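Local coordinates for FEZ-1 protein (Fluoribacter gormanii, PDB 5WCK) that probably hydrolyses beta-lactam antibiotics as a monomeric subclass B3 metallo-beta-lactamase that holds two zinc ions in its active site, at residues K90-D95 with K126-G131; I66-H71 with E132-G137; Y2-P7 with L43-P48; T22-S27 with G213-M218; Q166-I171 with E204-D209. The protein carries 2 engineered substitutions. All coordinates share one frame; numbering follows the deposited sequence. Where two conformers were deposited one is given.

Contact 1. Residues K90-D95 with K126-G131; sequences KYMVMD and KVLHDG
Met92 and Lys126 share one face of a pair of parallel strands, their side chains crossing at a slant with Met92 CG 3.9 Å from Lys126 CB. The methionine is extended beyond CG, while the equally extended lysine carries its NZ away from the strands. On the same face Leu128 brings CD1 to 3.8 Å from Met92 CB. Met94 takes another shape: with CG anti to the backbone N (chi1 -171°) and two bends further out, its SD comes within 3.5 Å of His129 C. The face of Val93 and Val127 is covered by Val98 of helix 95-103, and here Val127 CG1 also meets Asp95 CA at 3.6 Å. The Asp95 carboxylate and the His129 ring, their planes 63° apart, are joined by water: it donates to Asp95 OD2 at 2.8 Å and lies in the ring plane beside His129 ND1, also at 2.8 Å. Four backbone hydrogen bonds tie the strands; Leu128 N to Val93 O is short (2.8 Å) and nearly straight (175°), Lys126 N to Tyr91 O longer at 3.3 Å. Strand 90-94, helix 95-103 and strand 126-128 form a beta-alpha-beta crossover, which ends the larger sheet of the metallo-beta-lactamase sandwich.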
# COMPACT_ATOMS: atom_id res chain seq x y z
N LYS A 90 7.67 14.04 -5.72
CA LYS A 90 7.67 13.31 -7.00
C LYS A 90 6.83 12.05 -6.84
O LYS A 90 7.12 11.27 -5.97
CB LYS A 90 9.09 12.94 -7.39
CG LYS A 90 9.93 14.18 -7.61
CD LYS A 90 11.26 13.83 -8.11
CE LYS A 90 12.20 13.46 -7.00
NZ LYS A 90 13.50 14.08 -7.34
N TYR A 91 5.89 11.88 -7.76
CA TYR A 91 4.94 10.75 -7.71
C TYR A 91 5.47 9.61 -8.59
O TYR A 91 5.67 9.80 -9.75
CB TYR A 91 3.61 11.25 -8.28
CG TYR A 91 2.38 10.45 -7.95
CD1 TYR A 91 2.38 9.47 -6.99
CD2 TYR A 91 1.21 10.69 -8.63
CE1 TYR A 91 1.23 8.76 -6.69
CE2 TYR A 91 0.05 10.00 -8.34
CZ TYR A 91 0.05 9.05 -7.34
OH TYR A 91 -1.11 8.40 -7.08
N MET A 92 5.63 8.43 -7.99
CA MET A 92 6.19 7.31 -8.70
C MET A 92 5.20 6.14 -8.58
O MET A 92 4.74 5.82 -7.47
CB MET A 92 7.56 6.91 -8.14
CG MET A 92 8.50 8.08 -7.98
SD MET A 92 10.16 7.52 -7.53
CE MET A 92 10.96 9.12 -7.41
N VAL A 93 4.89 5.52 -9.71
CA VAL A 93 3.80 4.53 -9.83
C VAL A 93 4.25 3.40 -10.78
O VAL A 93 4.84 3.62 -11.83
CB VAL A 93 2.49 5.16 -10.31
CG1 VAL A 93 1.40 4.12 -10.50
CG2 VAL A 93 2.00 6.27 -9.40
N MET A 94 3.95 2.15 -10.38
CA MET A 94 4.16 0.95 -11.18
C MET A 94 3.45 1.11 -12.54
O MET A 94 2.28 1.45 -12.60
CB MET A 94 3.58 -0.26 -10.45
CG MET A 94 3.91 -1.62 -11.05
SD MET A 94 5.67 -2.08 -11.10
CE MET A 94 5.94 -2.38 -9.36
N ASP A 95 4.20 0.81 -13.61
CA ASP A 95 3.83 0.91 -15.02
C ASP A 95 2.36 0.52 -15.24
O ASP A 95 1.58 1.31 -15.80
CB ASP A 95 4.80 0.09 -15.85
CG ASP A 95 4.65 0.24 -17.36
OD1 ASP A 95 4.06 1.25 -17.80
OD2 ASP A 95 5.19 -0.63 -18.08
N LYS A 126 7.78 9.42 -12.20
CA LYS A 126 8.62 8.32 -12.57
C LYS A 126 7.79 7.05 -12.62
O LYS A 126 7.15 6.67 -11.65
CB LYS A 126 9.79 8.11 -11.62
CG LYS A 126 10.82 7.12 -12.14
CD LYS A 126 12.08 6.99 -11.30
CE LYS A 126 13.05 6.00 -11.93
NZ LYS A 126 14.29 5.79 -11.13
N VAL A 127 7.83 6.39 -13.77
CA VAL A 127 7.18 5.11 -13.96
C VAL A 127 8.08 4.00 -13.43
O VAL A 127 9.26 3.89 -13.82
CB VAL A 127 6.85 4.88 -15.44
CG1 VAL A 127 6.25 3.50 -15.66
CG2 VAL A 127 5.93 5.97 -15.95
N LEU A 128 7.52 3.15 -12.56
CA LEU A 128 8.30 2.06 -11.96
C LEU A 128 8.02 0.71 -12.63
O LEU A 128 7.06 0.55 -13.37
CB LEU A 128 7.98 1.97 -10.47
CG LEU A 128 8.26 3.24 -9.66
CD1 LEU A 128 7.76 3.09 -8.24
CD2 LEU A 128 9.74 3.61 -9.68
N HIS A 129 8.90 -0.25 -12.35
CA HIS A 129 8.82 -1.60 -12.91
C HIS A 129 9.09 -2.62 -11.82
O HIS A 129 9.64 -2.28 -10.80
CB HIS A 129 9.81 -1.74 -14.09
CG HIS A 129 9.68 -0.62 -15.06
ND1 HIS A 129 8.79 -0.66 -16.12
CD2 HIS A 129 10.24 0.61 -15.08
CE1 HIS A 129 8.85 0.48 -16.78
NE2 HIS A 129 9.74 1.28 -16.16
N ASP A 130 8.74 -3.88 -12.08
CA ASP A 130 8.91 -4.93 -11.09
C ASP A 130 10.37 -5.03 -10.65
O ASP A 130 11.28 -5.15 -11.50
CB ASP A 130 8.47 -6.28 -11.67
CG ASP A 130 8.26 -7.39 -10.68
OD1 ASP A 130 8.29 -7.15 -9.44
OD2 ASP A 130 8.04 -8.53 -11.17
N GLY A 131 10.59 -4.99 -9.34
CA GLY A 131 11.92 -5.16 -8.76
C GLY A 131 12.73 -3.87 -8.72
O GLY A 131 13.87 -3.86 -8.20
O HOH W 1 6.71 -2.47 -16.67

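Contact 2. Residues I66-H71 with E132-G137; sequences ILLISH and ERVELG. With ZN (zinc ion), chain D; SO4 (sulfate ion), chain I.
Ile66 pushes its CD1 against Val134 CG1, the two side chains meeting tip to tip at 3.9 Å. CG1 of Ile66 lies anti to its carbonyl carbon (chi1 -61°) and the chain then runs straight, which takes the terminal methyl across to the other segment; there it also finds Leu136 CB at 4.3 Å. Two residues along the strand, Leu68 CD2 approaches the other methyl of the same valine, Val134 CG2, at 4.4 Å. No hydrogen bond crosses: the strands belong to different sheets, 10.0 Å apart at their axes and running at 150°. Beyond this apolar layer the two segments diverge. At the outer side, Arg133 N donates, at 2.9 Å, to O2 of a sulfate that probably came from the crystallisation liquor, while at the inner end the chain leaves strand 64-68 for the active site. There His71 NE2 binds a zinc ion at 2.1 Å together with His73, His149 and a water, and its ND1 is hydrogen-bonded to Gly173 O, so both ring nitrogens are engaged and the ring rotation is fixed. Facing sheets with apolar residues between them, and zinc ligands on the loop after a strand, are the hallmark of the alpha-beta/beta-alpha metallo-beta-lactamase fold.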
# COMPACT_ATOMS: atom_id res chain seq x y z
N ILE A 66 9.07 12.27 -2.10
CA ILE A 66 8.62 11.16 -2.97
C ILE A 66 7.28 10.68 -2.43
O ILE A 66 7.14 10.51 -1.21
CB ILE A 66 9.64 9.99 -3.00
CG1 ILE A 66 11.00 10.44 -3.56
CG2 ILE A 66 9.09 8.84 -3.82
CD1 ILE A 66 12.07 9.35 -3.53
N LEU A 67 6.33 10.48 -3.34
CA LEU A 67 5.02 9.91 -3.05
C LEU A 67 4.87 8.60 -3.82
O LEU A 67 5.09 8.56 -5.05
CB LEU A 67 3.92 10.89 -3.50
CG LEU A 67 2.48 10.41 -3.32
CD1 LEU A 67 2.12 10.10 -1.87
CD2 LEU A 67 1.51 11.42 -3.89
N LEU A 68 4.57 7.53 -3.07
CA LEU A 68 4.30 6.18 -3.60
C LEU A 68 2.90 5.76 -3.15
O LEU A 68 2.34 6.37 -2.23
CB LEU A 68 5.32 5.18 -3.05
CG LEU A 68 6.78 5.58 -3.14
CD1 LEU A 68 7.64 4.56 -2.41
CD2 LEU A 68 7.21 5.74 -4.59
N ILE A 69 2.38 4.73 -3.81
CA ILE A 69 1.12 4.13 -3.47
C ILE A 69 1.24 2.60 -3.47
O ILE A 69 2.09 2.00 -4.16
CB ILE A 69 -0.01 4.58 -4.41
CG1 ILE A 69 0.29 4.27 -5.87
CG2 ILE A 69 -0.32 6.05 -4.17
CD1 ILE A 69 -0.86 4.54 -6.83
N SER A 70 0.32 1.96 -2.73
CA SER A 70 0.18 0.50 -2.78
C SER A 70 -0.45 0.06 -4.11
O SER A 70 -0.02 -0.91 -4.71
CB SER A 70 -0.67 0.01 -1.64
OG SER A 70 0.02 0.16 -0.40
N HIS A 71 -1.54 0.72 -4.50
CA HIS A 71 -2.19 0.39 -5.75
C HIS A 71 -3.16 1.52 -6.14
O HIS A 71 -3.52 2.34 -5.32
CB HIS A 71 -2.88 -0.98 -5.69
CG HIS A 71 -4.05 -1.11 -4.78
ND1 HIS A 71 -3.97 -1.68 -3.51
CD2 HIS A 71 -5.35 -0.79 -4.97
CE1 HIS A 71 -5.18 -1.71 -2.98
NE2 HIS A 71 -6.05 -1.18 -3.85
N GLU A 132 12.16 -2.75 -9.19
CA GLU A 132 12.89 -1.47 -9.23
C GLU A 132 13.00 -0.87 -7.82
O GLU A 132 12.11 -0.99 -7.00
CB GLU A 132 12.18 -0.47 -10.13
CG GLU A 132 12.98 0.78 -10.40
CD GLU A 132 12.48 1.59 -11.57
OE1 GLU A 132 13.15 2.59 -11.92
OE2 GLU A 132 11.45 1.24 -12.13
N ARG A 133 14.14 -0.23 -7.55
CA ARG A 133 14.38 0.39 -6.24
C ARG A 133 13.98 1.87 -6.27
O ARG A 133 14.08 2.57 -7.28
CB ARG A 133 15.85 0.15 -5.85
CG ARG A 133 16.11 -1.33 -5.61
CD ARG A 133 17.49 -1.78 -5.23
NE ARG A 133 18.58 -1.13 -5.90
CZ ARG A 133 19.81 -1.11 -5.40
NH1 ARG A 133 20.74 -0.32 -5.91
NH2 ARG A 133 20.10 -1.85 -4.34
N VAL A 134 13.53 2.34 -5.10
CA VAL A 134 13.32 3.74 -4.82
C VAL A 134 14.25 4.08 -3.66
O VAL A 134 14.14 3.50 -2.56
CB VAL A 134 11.86 4.07 -4.48
CG1 VAL A 134 11.69 5.51 -4.00
CG2 VAL A 134 10.94 3.76 -5.65
N GLU A 135 15.20 5.00 -3.92
CA GLU A 135 16.31 5.25 -3.00
C GLU A 135 16.29 6.73 -2.61
O GLU A 135 16.14 7.61 -3.47
CB GLU A 135 17.64 4.90 -3.68
CG GLU A 135 17.77 3.44 -4.14
CD GLU A 135 19.09 3.07 -4.83
OE1 GLU A 135 20.10 2.90 -4.12
OE2 GLU A 135 19.11 2.98 -6.08
N LEU A 136 16.45 7.02 -1.32
CA LEU A 136 16.58 8.38 -0.85
C LEU A 136 17.40 8.38 0.44
O LEU A 136 17.08 7.64 1.37
CB LEU A 136 15.20 9.01 -0.59
CG LEU A 136 15.16 10.48 -0.17
CD1 LEU A 136 15.68 11.40 -1.27
CD2 LEU A 136 13.77 10.89 0.24
N GLY A 137 18.49 9.17 0.44
CA GLY A 137 19.26 9.34 1.65
C GLY A 137 19.82 8.04 2.21
O GLY A 137 20.02 7.94 3.43
ZN ZN D . -8.08 -1.68 -3.91
S SO4 I . 17.05 -0.29 -10.32
O1 SO4 I . 16.66 1.14 -10.24
O2 SO4 I . 16.43 -1.02 -9.19
O3 SO4 I . 16.50 -0.86 -11.56
O4 SO4 I . 18.52 -0.37 -10.32
O HOH W 2 -8.82 -0.80 -2.31

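Contact 3. Residues Y2-P7 with L43-P48; sequences YPMPNP and LEANVP
The N-terminal arm of the enzyme packs here on the lead-in to helix 47-56, with Met4 and Pro5 meeting Leu43, Ala45 and Asn46. Neither segment forms a strand, and no hydrogen bond links them; the contact rests on the outer atoms of side chains. The Pro5 ring sets its CD 3.8 Å from Leu43 CD1, the two side chains lying at an oblique angle. It also crosses the Asn46 amide at about a right angle, CG coming to 4.0 Å from Asn46 OD1. Met4 points its CG anti to the backbone N (chi1 175°) and bends twice beyond it, which folds the sulfur over the helix lead-in: Met4 SD rests 4.0 Å from Ala45 CB. The methyl at its end runs on past the Asn46 amide, but so near to ND2 that its exact placing is doubtful. Asn46 itself is held from within its own segment. Its OD1 accepts from Leu43 N at 3.0 Å (N-H...O angle 148°), which holds the amide that the proline crosses, and the backbone bond from Asn46 N to Leu43 O (2.8 Å) tightens the turn. The Leu43 side chain is about 5 Å from that of the zinc ligand Asp75, and Tyr2 touches His215. An N-terminal arm lying beside the zinc site in this way is consistent with the subclass B3 metallo-beta-lactamases.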
# COMPACT_ATOMS: atom_id res chain seq x y z
N TYR A 2 -17.66 4.82 0.65
CA TYR A 2 -16.55 4.30 1.47
C TYR A 2 -16.67 4.88 2.88
O TYR A 2 -16.83 6.08 3.04
CB TYR A 2 -15.18 4.59 0.85
CG TYR A 2 -14.12 3.70 1.47
CD1 TYR A 2 -13.98 2.39 1.06
CD2 TYR A 2 -13.40 4.11 2.58
CE1 TYR A 2 -13.08 1.53 1.67
CE2 TYR A 2 -12.50 3.26 3.21
CZ TYR A 2 -12.34 1.96 2.75
OH TYR A 2 -11.50 1.08 3.37
N PRO A 3 -16.60 4.05 3.95
CA PRO A 3 -16.65 4.58 5.31
C PRO A 3 -15.48 5.53 5.61
O PRO A 3 -14.33 5.15 5.45
CB PRO A 3 -16.60 3.34 6.22
CG PRO A 3 -16.30 2.15 5.33
CD PRO A 3 -16.51 2.59 3.90
N MET A 4 -15.77 6.75 6.06
CA MET A 4 -14.74 7.73 6.36
C MET A 4 -13.86 7.16 7.48
O MET A 4 -14.34 6.86 8.57
CB MET A 4 -15.34 9.07 6.81
CG MET A 4 -14.32 10.12 7.26
SD MET A 4 -13.15 10.73 5.98
CE MET A 4 -11.67 10.69 6.99
N PRO A 5 -12.54 7.00 7.26
CA PRO A 5 -11.67 6.59 8.35
C PRO A 5 -11.62 7.61 9.51
O PRO A 5 -11.84 8.82 9.30
CB PRO A 5 -10.27 6.54 7.71
CG PRO A 5 -10.50 6.51 6.22
CD PRO A 5 -11.83 7.18 5.99
N ASN A 6 -11.24 7.11 10.68
CA ASN A 6 -11.01 7.91 11.86
C ASN A 6 -9.52 8.18 12.00
O ASN A 6 -8.70 7.38 11.54
CB ASN A 6 -11.52 7.21 13.10
CG ASN A 6 -13.00 6.92 12.98
OD1 ASN A 6 -13.80 7.86 12.94
ND2 ASN A 6 -13.36 5.64 12.89
N PRO A 7 -9.11 9.27 12.67
CA PRO A 7 -7.70 9.51 12.93
C PRO A 7 -7.08 8.40 13.80
O PRO A 7 -7.76 7.70 14.58
CB PRO A 7 -7.63 10.87 13.65
CG PRO A 7 -9.05 11.21 14.02
CD PRO A 7 -9.96 10.38 13.15
N LEU A 43 -7.83 9.19 1.01
CA LEU A 43 -8.89 10.05 0.46
C LEU A 43 -8.44 11.52 0.53
O LEU A 43 -7.61 11.87 1.38
CB LEU A 43 -10.16 9.86 1.27
CG LEU A 43 -10.67 8.43 1.40
CD1 LEU A 43 -11.85 8.39 2.36
CD2 LEU A 43 -11.03 7.86 0.05
N GLU A 44 -9.05 12.37 -0.30
CA GLU A 44 -8.78 13.81 -0.21
C GLU A 44 -8.95 14.31 1.22
O GLU A 44 -8.14 15.12 1.71
CB GLU A 44 -9.69 14.59 -1.15
CG GLU A 44 -9.30 14.49 -2.60
CD GLU A 44 -10.11 15.43 -3.49
OE1 GLU A 44 -10.20 15.17 -4.71
OE2 GLU A 44 -10.68 16.39 -2.95
N ALA A 45 -10.01 13.84 1.90
CA ALA A 45 -10.30 14.22 3.30
C ALA A 45 -9.18 13.80 4.26
O ALA A 45 -9.08 14.34 5.35
CB ALA A 45 -11.61 13.61 3.72
N ASN A 46 -8.35 12.82 3.88
CA ASN A 46 -7.32 12.33 4.77
C ASN A 46 -6.00 13.11 4.60
O ASN A 46 -5.11 12.95 5.43
CB ASN A 46 -7.03 10.85 4.55
CG ASN A 46 -8.24 9.97 4.74
OD1 ASN A 46 -8.50 9.09 3.93
ND2 ASN A 46 -9.03 10.22 5.78
N VAL A 47 -5.87 13.93 3.55
CA VAL A 47 -4.60 14.65 3.32
C VAL A 47 -4.28 15.57 4.50
O VAL A 47 -3.17 15.57 5.02
CB VAL A 47 -4.57 15.36 1.95
CG1 VAL A 47 -3.36 16.26 1.80
CG2 VAL A 47 -4.60 14.36 0.81
N PRO A 48 -5.21 16.39 5.04
CA PRO A 48 -4.87 17.16 6.24
C PRO A 48 -4.51 16.30 7.45
O PRO A 48 -3.72 16.73 8.30
CB PRO A 48 -6.13 18.00 6.53
CG PRO A 48 -6.90 17.98 5.24
CD PRO A 48 -6.54 16.70 4.51

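Contact 4. Residues T22-S27 with G213-M218; sequences TDDLAS and GSHAGM. With ZN (zinc ion), chain C.
Asp24 OD1 accepts the N-H of His215 ND1 at 2.9 Å in an almost straight bond (176°). The donor lies on the syn side of the oxygen, somewhat out of the carboxylate plane, while the oxygen lies in the plane of the imidazole. Water 3 donates to the same OD1 at 2.8 Å and accepts from Gly217 N, and the other oxygen, OD2, is bonded to Tyr2 OH. With ND1 thus engaged, NE2 of His215 turns to the zinc ion that it shares with Asp75, His76 and a water: the aspartate is a second-shell residue that orients a metal ligand. Leu25 CD2 supports the ring obliquely, 3.5 Å from His215 CE1. The backbones are joined in both directions, Ala216 N giving to Asp24 O at 2.8 Å and Ala26 N to Ser214 O at 3.1 Å. Within 22-27 an ST turn holds the shape: Thr22 OG1 accepts from Asp24 N at 3.1 Å and donates to Leu25 O, which also takes Thr22 N. The Asp23 carboxylate is bonded to Asn6, and Ser214 OG to Gly173 O. The pairing thus joins the loop between strands 17-19 and 28-32 to the link from strand 210-213 into helix 216-219, with helix 74-77 packed against Leu25 and Ser214.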
# COMPACT_ATOMS: atom_id res chain seq x y z
N THR A 22 -4.52 6.26 9.06
CA THR A 22 -5.78 6.34 9.76
C THR A 22 -6.05 5.00 10.47
O THR A 22 -5.21 4.11 10.53
CB THR A 22 -6.89 6.69 8.78
OG1 THR A 22 -7.16 5.51 7.99
CG2 THR A 22 -6.59 7.88 7.89
N ASP A 23 -7.26 4.83 11.00
CA ASP A 23 -7.59 3.57 11.63
C ASP A 23 -7.97 2.49 10.61
O ASP A 23 -8.35 1.36 11.01
CB ASP A 23 -8.70 3.76 12.67
CG ASP A 23 -10.08 3.98 12.09
OD1 ASP A 23 -10.20 4.31 10.90
OD2 ASP A 23 -11.07 3.78 12.88
N ASP A 24 -7.90 2.82 9.31
CA ASP A 24 -8.25 1.90 8.21
C ASP A 24 -7.22 2.06 7.09
O ASP A 24 -6.32 1.22 6.93
CB ASP A 24 -9.69 2.14 7.73
CG ASP A 24 -10.02 1.43 6.44
OD1 ASP A 24 -9.36 0.40 6.14
OD2 ASP A 24 -10.92 1.93 5.71
N LEU A 25 -7.34 3.15 6.32
CA LEU A 25 -6.43 3.40 5.22
C LEU A 25 -5.04 3.69 5.80
O LEU A 25 -4.89 4.59 6.66
CB LEU A 25 -6.96 4.57 4.39
CG LEU A 25 -8.39 4.41 3.91
CD1 LEU A 25 -8.87 5.63 3.13
CD2 LEU A 25 -8.57 3.13 3.11
N ALA A 26 -4.06 2.87 5.42
CA ALA A 26 -2.70 2.88 6.02
C ALA A 26 -1.74 3.69 5.16
O ALA A 26 -1.68 3.48 3.95
CB ALA A 26 -2.17 1.48 6.15
N SER A 27 -1.00 4.61 5.80
CA SER A 27 0.01 5.43 5.13
C SER A 27 1.29 5.36 5.95
O SER A 27 1.26 5.21 7.19
CB SER A 27 -0.43 6.86 4.98
OG SER A 27 -1.56 6.94 4.14
N GLY A 213 0.51 -3.48 5.52
CA GLY A 213 -0.42 -3.55 4.41
C GLY A 213 -1.08 -2.22 4.14
O GLY A 213 -0.91 -1.24 4.84
N SER A 214 -1.80 -2.20 3.02
CA SER A 214 -2.52 -0.98 2.58
C SER A 214 -3.72 -0.65 3.48
O SER A 214 -4.16 0.50 3.50
CB SER A 214 -2.90 -1.12 1.16
OG SER A 214 -3.67 -2.29 0.94
N HIS A 215 -4.23 -1.64 4.22
CA HIS A 215 -5.29 -1.46 5.18
C HIS A 215 -4.86 -1.99 6.55
O HIS A 215 -4.28 -3.08 6.66
CB HIS A 215 -6.60 -2.15 4.75
CG HIS A 215 -7.27 -1.56 3.57
ND1 HIS A 215 -8.30 -0.65 3.70
CD2 HIS A 215 -7.05 -1.69 2.24
CE1 HIS A 215 -8.71 -0.29 2.51
NE2 HIS A 215 -7.97 -0.91 1.59
N ALA A 216 -5.19 -1.22 7.58
CA ALA A 216 -4.91 -1.53 8.99
C ALA A 216 -5.38 -2.93 9.38
O ALA A 216 -4.67 -3.66 10.10
CB ALA A 216 -5.56 -0.49 9.86
N GLY A 217 -6.57 -3.32 8.91
CA GLY A 217 -7.17 -4.58 9.27
C GLY A 217 -6.40 -5.79 8.74
O GLY A 217 -6.52 -6.90 9.29
N MET A 218 -5.58 -5.62 7.70
CA MET A 218 -4.81 -6.74 7.15
C MET A 218 -3.83 -7.27 8.19
O MET A 218 -3.57 -8.49 8.22
CB MET A 218 -4.00 -6.30 5.91
CG MET A 218 -4.88 -5.92 4.79
SD MET A 218 -3.87 -5.17 3.48
CE MET A 218 -4.99 -5.25 2.09
ZN ZN C . -8.14 -0.56 -0.43
O HOH W 3 -8.77 -1.76 7.74
O HOH W 2 -8.82 -0.80 -2.31

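Contact 5. Residues Q166-I171 with E204-D209; sequences QYQAVI and ESMRCD. With SO4 (sulfate ion), chain H.
A carboxylate takes up a strand's backbone N-H here: Gln168 N donates to Asp209 OD2 at 2.8 Å, nearly straight at 168°, using the oxygen's anti lone pair. The same aspartate returns a backbone bond, Asp209 N to Gln168 O at 2.9 Å in the carbonyl plane, so one residue grips both polar atoms of the Gln168 backbone. Its CG lies beside its own backbone N (chi1 -57°), which lets carboxylate and N-H work on the same partner. The Gln168 side chain adds a third bond, NE2 to Arg207 O at 2.9 Å, reached by a bend at chi2 and noticeably out of the amide plane. Beside these polar links Val170 spreads its methyls, CG1 3.9 Å from Met206 SD and CG2 3.8 Å from Cys208 SG. At the other end the Tyr167 ring edge meets Asp209 CB, ring and carboxylate planes 75° apart, and Tyr167 OH donates to O2 of a sulfate, probably from the crystallisation liquor, at 2.6 Å. Segment 204-209 is the connection from helix 192-204 into strand 210-213, the edge strand that runs parallel to 165-172 in the smaller sheet. Strand 154-162 flanks 165-172 across from it, and the disulfide from Cys208 to Cys242 ties the connection to helix 239-262.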
# COMPACT_ATOMS: atom_id res chain seq x y z
N GLN A 166 18.10 -7.02 12.27
CA GLN A 166 17.70 -6.76 10.88
C GLN A 166 16.33 -7.40 10.61
O GLN A 166 16.11 -8.57 10.88
CB GLN A 166 18.70 -7.40 9.90
CG GLN A 166 20.11 -6.84 10.02
CD GLN A 166 20.21 -5.41 9.55
OE1 GLN A 166 19.81 -5.07 8.44
NE2 GLN A 166 20.79 -4.55 10.37
N TYR A 167 15.42 -6.63 9.99
CA TYR A 167 14.10 -7.15 9.67
C TYR A 167 13.69 -6.70 8.27
O TYR A 167 13.86 -5.52 7.96
CB TYR A 167 13.05 -6.64 10.65
CG TYR A 167 13.35 -6.96 12.09
CD1 TYR A 167 13.10 -8.22 12.60
CD2 TYR A 167 13.92 -6.01 12.92
CE1 TYR A 167 13.38 -8.52 13.92
CE2 TYR A 167 14.22 -6.30 14.24
CZ TYR A 167 13.95 -7.56 14.74
OH TYR A 167 14.25 -7.86 16.04
N GLN A 168 13.11 -7.60 7.47
CA GLN A 168 12.46 -7.22 6.21
C GLN A 168 11.01 -6.79 6.51
O GLN A 168 10.19 -7.58 7.00
CB GLN A 168 12.51 -8.34 5.17
CG GLN A 168 11.68 -8.04 3.92
CD GLN A 168 12.25 -8.50 2.59
OE1 GLN A 168 13.37 -8.13 2.22
NE2 GLN A 168 11.44 -9.23 1.83
N ALA A 169 10.70 -5.53 6.17
CA ALA A 169 9.36 -4.98 6.22
C ALA A 169 8.70 -5.18 4.85
O ALA A 169 9.31 -4.95 3.81
CB ALA A 169 9.39 -3.52 6.60
N VAL A 170 7.45 -5.59 4.89
CA VAL A 170 6.67 -5.87 3.71
C VAL A 170 5.32 -5.15 3.87
O VAL A 170 4.55 -5.47 4.75
CB VAL A 170 6.44 -7.38 3.52
CG1 VAL A 170 5.57 -7.63 2.29
CG2 VAL A 170 7.73 -8.17 3.43
N ILE A 171 5.06 -4.18 2.98
CA ILE A 171 3.74 -3.54 2.91
C ILE A 171 2.95 -4.21 1.78
O ILE A 171 3.13 -3.88 0.59
CB ILE A 171 3.86 -2.01 2.72
CG1 ILE A 171 4.77 -1.34 3.76
CG2 ILE A 171 2.48 -1.35 2.72
CD1 ILE A 171 5.20 0.09 3.42
N GLU A 204 4.24 -16.01 -1.17
CA GLU A 204 4.51 -17.24 -0.40
C GLU A 204 6.01 -17.48 -0.22
O GLU A 204 6.41 -18.11 0.75
CB GLU A 204 3.84 -18.46 -1.02
CG GLU A 204 2.32 -18.42 -0.91
CD GLU A 204 1.63 -19.77 -0.98
OE1 GLU A 204 2.28 -20.75 -1.41
OE2 GLU A 204 0.44 -19.83 -0.64
N SER A 205 6.83 -16.98 -1.13
CA SER A 205 8.26 -17.28 -1.04
C SER A 205 9.05 -16.07 -0.51
O SER A 205 10.26 -16.12 -0.47
CB SER A 205 8.78 -17.79 -2.34
OG SER A 205 8.57 -16.85 -3.35
N MET A 206 8.34 -15.01 -0.08
CA MET A 206 8.95 -13.72 0.32
C MET A 206 9.22 -13.71 1.84
O MET A 206 8.32 -13.96 2.64
CB MET A 206 8.01 -12.54 0.02
CG MET A 206 8.61 -11.17 0.26
SD MET A 206 7.50 -9.82 -0.27
CE MET A 206 7.81 -9.89 -2.03
N ARG A 207 10.45 -13.36 2.21
CA ARG A 207 10.79 -13.10 3.61
C ARG A 207 9.91 -11.93 4.11
O ARG A 207 9.78 -10.91 3.46
CB ARG A 207 12.26 -12.70 3.70
CG ARG A 207 12.79 -12.45 5.11
CD ARG A 207 13.17 -13.74 5.81
NE ARG A 207 14.23 -14.48 5.15
CZ ARG A 207 15.54 -14.25 5.30
NH1 ARG A 207 16.40 -14.92 4.57
NH2 ARG A 207 15.97 -13.36 6.19
N CYS A 208 9.30 -12.14 5.25
CA CYS A 208 8.35 -11.15 5.81
C CYS A 208 8.50 -11.16 7.33
O CYS A 208 7.98 -12.05 7.99
CB CYS A 208 6.95 -11.51 5.38
SG CYS A 208 5.74 -10.25 5.90
N ASP A 209 9.20 -10.16 7.85
CA ASP A 209 9.40 -10.03 9.30
C ASP A 209 8.42 -8.98 9.86
O ASP A 209 7.65 -9.28 10.77
CB ASP A 209 10.85 -9.66 9.67
CG ASP A 209 11.88 -10.64 9.14
OD1 ASP A 209 11.72 -11.84 9.39
OD2 ASP A 209 12.78 -10.21 8.42
S SO4 H . 15.18 -11.48 16.16
O1 SO4 H . 13.95 -12.20 15.81
O2 SO4 H . 14.81 -10.22 16.86
O3 SO4 H . 15.99 -12.30 17.11
O4 SO4 H . 16.01 -11.20 14.98

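Overall arrangement
Contacts 2 and 4 are buried; contacts 1, 3 and 5 each have partly exposed borders. Contacts 1 and 2 share the larger sheet, strands 64-68 and 90-94 being neighbours, yet contact 1 is backbone pairing within it whereas contact 2 is an apolar layer between the sheets. Contact 5 lies on the smaller sheet and depends on polar bonds from side chains and backbone alike. Contact 3 is uncharged packing, and its arm passes directly into contact 4 through Tyr2 and Asn6, which bond to Asp24 and Asp23. Contacts 2 and 4 each supply a histidine to a different zinc ion, and one water bridges the two metals. Contacts 3 and 5 lie on opposite sides of the chain's centre.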